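Local coordinates for nuclear import protein MOG1 (Saccharomyces cerevisiae, PDB 1JHS) that binds the small GTPase Ran (Gsp1 in yeast) and takes part in nuclear protein import and poly(A)+ mRNA export, at residues I142-P147 against Q173-K178. The protein carries 1 engineered substitution. Sequence-based numbering, arbitrary orientation.
Sequences ISINVP and QEMVRK
Met-175 meets Ile-142 and Ile-144 in a small, wholly apolar helix-on-sheet contact near the centre of the chain, where helix 163-178 packs over one face of the seven-stranded antiparallel sheet, on its central strand 138-147. Alternate strand residues face the helix: Ile-142 and Ile-144 turn their side chains toward it, while Ser-143 points to the other face. The long, unbranched methionine reaches from the helix backbone to the strand and lays its thioether end across the two isoleucines. Its sulfur SD is the shared atom, 4.1 Å from both Ile-144 CD1 and Ile-142 CG2, and its methyl CE adds a 4.0 Å contact to CG2 of Ile-142. A bend about the last torsion (chi3 72°) keeps CE beside that branch methyl. Ile-142 offers its short branch, whereas Ile-144 touches with the tip of its extended arm (chi2 -180°). Beta-branched isoleucine suits the strand, and flexible methionine can fit its thioether to both. Ile-57 of the adjoining strand also touches Met-175, and Leu-171 and Val-168 continue the helix's cover over Ile-144. With no hydrogen bond or salt bridge across it, this small contact rests on dispersion and the exclusion of water, without directional demands.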
ATOM      1  N   ILE A 142       3.395   0.176   4.015  1.00  8.70           N
ATOM      2  CA  ILE A 142       2.835   1.063   2.996  1.00  8.69           C
ATOM      3  C   ILE A 142       1.662   0.319   2.372  1.00  8.90           C
ATOM      4  O   ILE A 142       1.841  -0.822   1.912  1.00  9.08           O
ATOM      5  CB  ILE A 142       3.861   1.395   1.880  1.00  9.24           C
ATOM      6  CG1 ILE A 142       5.094   2.095   2.479  1.00  9.43           C
ATOM      7  CG2 ILE A 142       3.224   2.354   0.859  1.00  9.19           C
ATOM      8  CD1 ILE A 142       6.127   2.629   1.436  1.00 10.34           C
ATOM      9  N   SER A 143       0.465   0.922   2.392  1.00  8.70           N
ATOM     10  CA  SER A 143      -0.703   0.271   1.786  1.00  8.55           C
ATOM     11  C   SER A 143      -1.293   1.167   0.706  1.00  8.29           C
ATOM     12  O   SER A 143      -1.331   2.390   0.852  1.00  8.42           O
ATOM     13  CB  SER A 143      -1.793  -0.080   2.832  1.00  8.40           C
ATOM     14  OG  SER A 143      -2.120   0.985   3.722  1.00 10.01           O
ATOM     15  N   ILE A 144      -1.705   0.556  -0.400  1.00  8.38           N
ATOM     16  CA  ILE A 144      -2.306   1.309  -1.486  1.00  7.96           C
ATOM     17  C   ILE A 144      -3.610   0.592  -1.793  1.00  8.56           C
ATOM     18  O   ILE A 144      -3.603  -0.563  -2.206  1.00  8.07           O
ATOM     19  CB  ILE A 144      -1.409   1.343  -2.752  1.00  7.38           C
ATOM     20  CG1 ILE A 144      -0.022   1.927  -2.410  1.00  6.81           C
ATOM     21  CG2 ILE A 144      -2.114   2.214  -3.848  1.00  6.64           C
ATOM     22  CD1 ILE A 144       0.985   2.022  -3.615  1.00  6.38           C
ATOM     23  N   ASN A 145      -4.724   1.297  -1.591  1.00  9.24           N
ATOM     24  CA  ASN A 145      -6.045   0.735  -1.823  1.00 10.07           C
ATOM     25  C   ASN A 145      -6.506   0.969  -3.259  1.00  9.78           C
ATOM     26  O   ASN A 145      -6.394   2.081  -3.767  1.00  9.08           O
ATOM     27  CB  ASN A 145      -7.043   1.363  -0.859  1.00 11.97           C
ATOM     28  CG  ASN A 145      -6.592   1.251   0.551  1.00 13.86           C
ATOM     29  OD1 ASN A 145      -6.487   0.135   1.094  1.00 16.13           O
ATOM     30  ND2 ASN A 145      -6.292   2.393   1.176  1.00 15.40           N
ATOM     31  N   VAL A 146      -7.020  -0.091  -3.890  1.00  9.36           N
ATOM     32  CA  VAL A 146      -7.498  -0.029  -5.256  1.00  9.41           C
ATOM     33  C   VAL A 146      -8.933  -0.574  -5.349  1.00  9.52           C
ATOM     34  O   VAL A 146      -9.144  -1.784  -5.485  1.00  9.04           O
ATOM     35  CB  VAL A 146      -6.584  -0.873  -6.194  1.00  9.43           C
ATOM     36  CG1 VAL A 146      -6.874  -0.527  -7.664  1.00  9.42           C
ATOM     37  CG2 VAL A 146      -5.098  -0.656  -5.818  1.00  9.34           C
ATOM     38  N   PRO A 147      -9.941   0.316  -5.264  1.00  9.57           N
ATOM     39  CA  PRO A 147     -11.341  -0.133  -5.350  1.00  9.84           C
ATOM     40  C   PRO A 147     -11.549  -0.502  -6.817  1.00 10.16           C
ATOM     41  O   PRO A 147     -11.498   0.374  -7.687  1.00 10.64           O
ATOM     42  CB  PRO A 147     -12.151   1.113  -4.935  1.00  9.69           C
ATOM     43  CG  PRO A 147     -11.107   1.967  -4.113  1.00  9.65           C
ATOM     44  CD  PRO A 147      -9.844   1.746  -4.913  1.00  9.87           C
ATOM     45  N   GLN A 173       6.362  -0.813  -5.583  1.00  8.86           N
ATOM     46  CA  GLN A 173       7.770  -1.160  -5.603  1.00  9.25           C
ATOM     47  C   GLN A 173       8.661   0.075  -5.729  1.00  9.31           C
ATOM     48  O   GLN A 173       9.725   0.141  -5.108  1.00  8.72           O
ATOM     49  CB  GLN A 173       8.032  -2.198  -6.701  1.00 10.00           C
ATOM     50  CG  GLN A 173       7.409  -3.566  -6.327  1.00 12.00           C
ATOM     51  CD  GLN A 173       8.006  -4.760  -7.054  1.00 13.15           C
ATOM     52  OE1 GLN A 173       8.137  -4.749  -8.291  1.00 14.31           O
ATOM     53  NE2 GLN A 173       8.360  -5.820  -6.285  1.00 13.50           N
ATOM     54  N   GLU A 174       8.230   1.061  -6.515  1.00  9.38           N
ATOM     55  CA  GLU A 174       9.024   2.299  -6.647  1.00  9.64           C
ATOM     56  C   GLU A 174       9.069   3.056  -5.313  1.00  9.60           C
ATOM     57  O   GLU A 174      10.094   3.642  -4.970  1.00  9.69           O
ATOM     58  CB  GLU A 174       8.470   3.209  -7.749  1.00 10.00           C
ATOM     59  CG  GLU A 174       8.557   2.580  -9.158  1.00 10.05           C
ATOM     60  CD  GLU A 174       8.326   3.586 -10.280  1.00 10.63           C
ATOM     61  OE1 GLU A 174       8.185   3.145 -11.446  1.00 10.45           O
ATOM     62  OE2 GLU A 174       8.297   4.817 -10.013  1.00 11.36           O
ATOM     63  N   MET A 175       7.960   3.055  -4.568  1.00  9.83           N
ATOM     64  CA  MET A 175       7.933   3.711  -3.264  1.00  9.82           C
ATOM     65  C   MET A 175       8.927   3.040  -2.323  1.00 10.14           C
ATOM     66  O   MET A 175       9.616   3.709  -1.529  1.00 10.72           O
ATOM     67  CB  MET A 175       6.531   3.635  -2.652  1.00  9.67           C
ATOM     68  CG  MET A 175       5.492   4.473  -3.420  1.00  9.34           C
ATOM     69  SD  MET A 175       3.954   4.545  -2.479  1.00  9.96           S
ATOM     70  CE  MET A 175       4.430   5.650  -1.102  1.00  8.96           C
ATOM     71  N   VAL A 176       9.020   1.719  -2.419  1.00 10.26           N
ATOM     72  CA  VAL A 176       9.947   0.980  -1.566  1.00 10.69           C
ATOM     73  C   VAL A 176      11.390   1.257  -1.958  1.00 11.46           C
ATOM     74  O   VAL A 176      12.242   1.498  -1.093  1.00 11.40           O
ATOM     75  CB  VAL A 176       9.666  -0.531  -1.658  1.00 10.24           C
ATOM     76  CG1 VAL A 176      10.813  -1.350  -1.014  1.00 10.19           C
ATOM     77  CG2 VAL A 176       8.332  -0.827  -0.972  1.00  9.75           C
ATOM     78  N   ARG A 177      11.664   1.225  -3.259  1.00 11.97           N
ATOM     79  CA  ARG A 177      13.029   1.478  -3.722  1.00 13.21           C
ATOM     80  C   ARG A 177      13.482   2.901  -3.459  1.00 13.66           C
ATOM     81  O   ARG A 177      14.666   3.124  -3.213  1.00 13.69           O
ATOM     82  CB  ARG A 177      13.157   1.151  -5.209  1.00 13.65           C
ATOM     83  CG  ARG A 177      13.223  -0.361  -5.415  1.00 15.39           C
ATOM     84  CD  ARG A 177      13.749  -0.693  -6.758  1.00 16.52           C
ATOM     85  NE  ARG A 177      14.291  -2.049  -6.812  1.00 18.28           N
ATOM     86  CZ  ARG A 177      13.615  -3.123  -6.481  1.00 17.83           C
ATOM     87  NH1 ARG A 177      12.373  -2.970  -6.055  1.00 19.49           N
ATOM     88  NH2 ARG A 177      14.145  -4.340  -6.637  1.00 17.89           N
ATOM     89  N   LYS A 178      12.543   3.843  -3.489  1.00 14.02           N
ATOM     90  CA  LYS A 178      12.843   5.265  -3.258  1.00 14.99           C
ATOM     91  C   LYS A 178      12.761   5.712  -1.797  1.00 14.83           C
ATOM     92  O   LYS A 178      13.103   6.863  -1.464  1.00 15.18           O
ATOM     93  CB  LYS A 178      11.880   6.132  -4.068  1.00 15.55           C
ATOM     94  CG  LYS A 178      12.155   6.147  -5.561  1.00 17.26           C
ATOM     95  CD  LYS A 178      13.283   7.110  -5.876  1.00 18.66           C
ATOM     96  CE  LYS A 178      13.389   7.329  -7.371  1.00 19.89           C
ATOM     97  NZ  LYS A 178      14.263   8.515  -7.659  1.00 20.76           N
TER